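Local atomic coordinates of antisigma-factor antagonist, STAS (Rhodobacter sphaeroides, PDB entry 3OIZ), a protein that probably belongs to a SulP-family sulfate transporter in the membrane, contributing its STAS domain, which is related to antagonists of anti-sigma factors. Residues Leu65-Ala68 with Val69-Arg73. Residues are numbered along the deposited sequence; the frame is centred on the assembly and turned at random.
Sequences LDMA and VLKFR
V69 N donates to L65 O at 2.9 Å with an N-H...O angle of 173°, and three further i to i+4 bonds, from L70 to D66, K71 to M67 and F72 to A68, establish this as regular α-helix.

L65, A68, V69 and F72 form the buried side. On V69, CG2 lies beside the backbone N, opposite the carbonyl carbon across the CA-CB bond (chi1 170° places CG1 anti to N), and this brings V69 CG2 to 3.4 Å from L65 O. The F72 ring approaches A68 O obliquely, with F72 CD2 3.3 Å from A68 O, which also accepts the F72 N bond; chi1 of -79° keeps CG next to the backbone N and thus near the preceding turn. Beyond the helix, L65 and V69 both rest on I49 and I81, while F72 reaches V47 and V79 and its ring meets that of F40.

R73 marks the boundary between the sides. Within 69-73, its guanidinium presents one face to V69 CG1, which sits 3.3 Å off the plane and offset toward the rim, and R73 NH2 is hydrogen-bonded to V79 O.

D66, M67 and R73 are exposed on the surface, L70 partly so, and D66 CB points away from 69-73. Side-chain pairs are looser here: M67 SE, of a selenomethionine, lies 4.3 Å from L70 CD2, and M67 CG is 4.0 Å from K71 CD where the two chains cross at a slant. Against backbone K71 comes closer, its CG lying 3.3 Å from M67 O. M35 partly covers both M67 and K71, and F40 also touches K71.

An amphipathic helix of this kind, 59-74, linking parallel strands 46-51 and 78-82 and packing on both, is characteristic of the α/β STAS fold.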
ATOM      1  N   LEU A  65      -2.807  -2.690  -5.365  1.00 20.10           N
ATOM      2  CA  LEU A  65      -3.121  -1.784  -4.244  1.00 20.07           C
ATOM      3  C   LEU A  65      -4.543  -2.066  -3.728  1.00 20.74           C
ATOM      4  O   LEU A  65      -4.790  -2.145  -2.495  1.00 20.17           O
ATOM      5  CB  LEU A  65      -2.965  -0.328  -4.719  1.00 20.29           C
ATOM      6  CG  LEU A  65      -3.351   0.776  -3.722  1.00 20.93           C
ATOM      7  CD1 LEU A  65      -2.543   0.700  -2.419  1.00 21.86           C
ATOM      8  CD2 LEU A  65      -3.143   2.150  -4.451  1.00 22.03           C
ATOM      9  N   ASP A  66      -5.477  -2.220  -4.666  1.00 20.94           N
ATOM     10  CA  ASP A  66      -6.888  -2.466  -4.294  1.00 20.79           C
ATOM     11  C   ASP A  66      -6.973  -3.769  -3.486  1.00 20.92           C
ATOM     12  O   ASP A  66      -7.753  -3.869  -2.515  1.00 22.65           O
ATOM     13  CB  ASP A  66      -7.757  -2.592  -5.531  1.00 20.77           C
ATOM     14  CG  ASP A  66      -7.979  -1.260  -6.255  1.00 21.26           C
ATOM     15  OD1 ASP A  66      -7.648  -0.178  -5.698  1.00 24.19           O
ATOM     16  OD2 ASP A  66      -8.488  -1.325  -7.418  1.00 21.92           O
HETATM   17  N   MSE A  67      -6.212  -4.779  -3.909  1.00 20.48           N
HETATM   18  CA  MSE A  67      -6.203  -6.058  -3.204  1.00 22.73           C
HETATM   19  C   MSE A  67      -5.622  -5.924  -1.792  1.00 22.22           C
HETATM   20  O   MSE A  67      -6.137  -6.557  -0.850  1.00 23.33           O
HETATM   21  CB  MSE A  67      -5.461  -7.135  -4.023  1.00 23.92           C
HETATM   22  CG  MSE A  67      -5.488  -8.530  -3.393  1.00 27.99           C
HETATM   23 SE   MSE A  67      -7.294  -9.233  -3.238  0.75 35.38          SE
HETATM   24  CE  MSE A  67      -7.452  -9.830  -5.067  1.00 39.57           C
ATOM     25  N   ALA A  68      -4.557  -5.116  -1.638  1.00 20.96           N
ATOM     26  CA  ALA A  68      -3.959  -4.928  -0.320  1.00 21.66           C
ATOM     27  C   ALA A  68      -5.022  -4.260   0.573  1.00 20.94           C
ATOM     28  O   ALA A  68      -5.232  -4.664   1.740  1.00 22.93           O
ATOM     29  CB  ALA A  68      -2.733  -4.055  -0.408  1.00 22.02           C
ATOM     30  N   VAL A  69      -5.685  -3.228   0.034  1.00 20.31           N
ATOM     31  CA  VAL A  69      -6.777  -2.579   0.762  1.00 20.27           C
ATOM     32  C   VAL A  69      -7.872  -3.581   1.170  1.00 22.01           C
ATOM     33  O   VAL A  69      -8.291  -3.626   2.363  1.00 22.41           O
ATOM     34  CB  VAL A  69      -7.385  -1.427  -0.059  1.00 20.61           C
ATOM     35  CG1 VAL A  69      -8.697  -0.929   0.620  1.00 21.97           C
ATOM     36  CG2 VAL A  69      -6.337  -0.256  -0.192  1.00 20.55           C
ATOM     37  N   LEU A  70      -8.335  -4.373   0.201  1.00 22.17           N
ATOM     38  CA  LEU A  70      -9.378  -5.349   0.479  1.00 23.17           C
ATOM     39  C   LEU A  70      -8.944  -6.335   1.573  1.00 23.67           C
ATOM     40  O   LEU A  70      -9.734  -6.630   2.483  1.00 24.72           O
ATOM     41  CB  LEU A  70      -9.736  -6.122  -0.803  1.00 23.11           C
ATOM     42  CG  LEU A  70     -10.850  -7.165  -0.669  1.00 25.72           C
ATOM     43  CD1 LEU A  70     -12.119  -6.512  -0.087  1.00 29.99           C
ATOM     44  CD2 LEU A  70     -11.144  -7.749  -2.019  1.00 28.30           C
ATOM     45  N   LYS A  71      -7.688  -6.816   1.500  1.00 23.34           N
ATOM     46  CA  LYS A  71      -7.197  -7.784   2.488  1.00 24.67           C
ATOM     47  C   LYS A  71      -7.131  -7.237   3.905  1.00 24.45           C
ATOM     48  O   LYS A  71      -7.501  -7.962   4.870  1.00 26.22           O
ATOM     49  CB  LYS A  71      -5.847  -8.382   2.074  1.00 25.10           C
ATOM     50  CG  LYS A  71      -6.015  -9.362   0.885  1.00 28.24           C
ATOM     51  CD  LYS A  71      -4.689  -9.860   0.321  1.00 33.84           C
ATOM     52  CE  LYS A  71      -3.926 -10.635   1.329  1.00 39.44           C
ATOM     53  NZ  LYS A  71      -3.938 -12.078   0.991  1.00 45.49           N
ATOM     54  N   PHE A  72      -6.682  -5.981   4.049  1.00 23.99           N
ATOM     55  CA  PHE A  72      -6.774  -5.300   5.359  1.00 23.65           C
ATOM     56  C   PHE A  72      -8.198  -5.138   5.830  1.00 24.29           C
ATOM     57  O   PHE A  72      -8.484  -5.399   7.012  1.00 25.42           O
ATOM     58  CB  PHE A  72      -6.079  -3.941   5.342  1.00 23.03           C
ATOM     59  CG  PHE A  72      -4.587  -4.030   5.482  1.00 24.19           C
ATOM     60  CD1 PHE A  72      -4.006  -4.576   6.640  1.00 25.61           C
ATOM     61  CD2 PHE A  72      -3.775  -3.530   4.505  1.00 23.38           C
ATOM     62  CE1 PHE A  72      -2.614  -4.607   6.787  1.00 24.82           C
ATOM     63  CE2 PHE A  72      -2.369  -3.578   4.638  1.00 23.37           C
ATOM     64  CZ  PHE A  72      -1.800  -4.107   5.765  1.00 25.58           C
ATOM     65  N   ARG A  73      -9.107  -4.783   4.920  1.00 23.36           N
ATOM     66  CA  ARG A  73     -10.520  -4.631   5.315  1.00 24.29           C
ATOM     67  C   ARG A  73     -11.125  -5.948   5.779  1.00 25.79           C
ATOM     68  O   ARG A  73     -11.885  -5.986   6.748  1.00 26.76           O
ATOM     69  CB  ARG A  73     -11.332  -4.018   4.157  1.00 23.38           C
ATOM     70  CG  ARG A  73     -11.009  -2.519   3.970  1.00 23.72           C
ATOM     71  CD  ARG A  73     -11.904  -1.879   2.910  1.00 26.11           C
ATOM     72  NE  ARG A  73     -11.676  -0.438   2.867  1.00 26.89           N
ATOM     73  CZ  ARG A  73     -11.698   0.294   1.756  1.00 25.25           C
ATOM     74  NH1 ARG A  73     -11.953  -0.272   0.563  1.00 27.06           N
ATOM     75  NH2 ARG A  73     -11.431   1.599   1.831  1.00 26.42           N
TER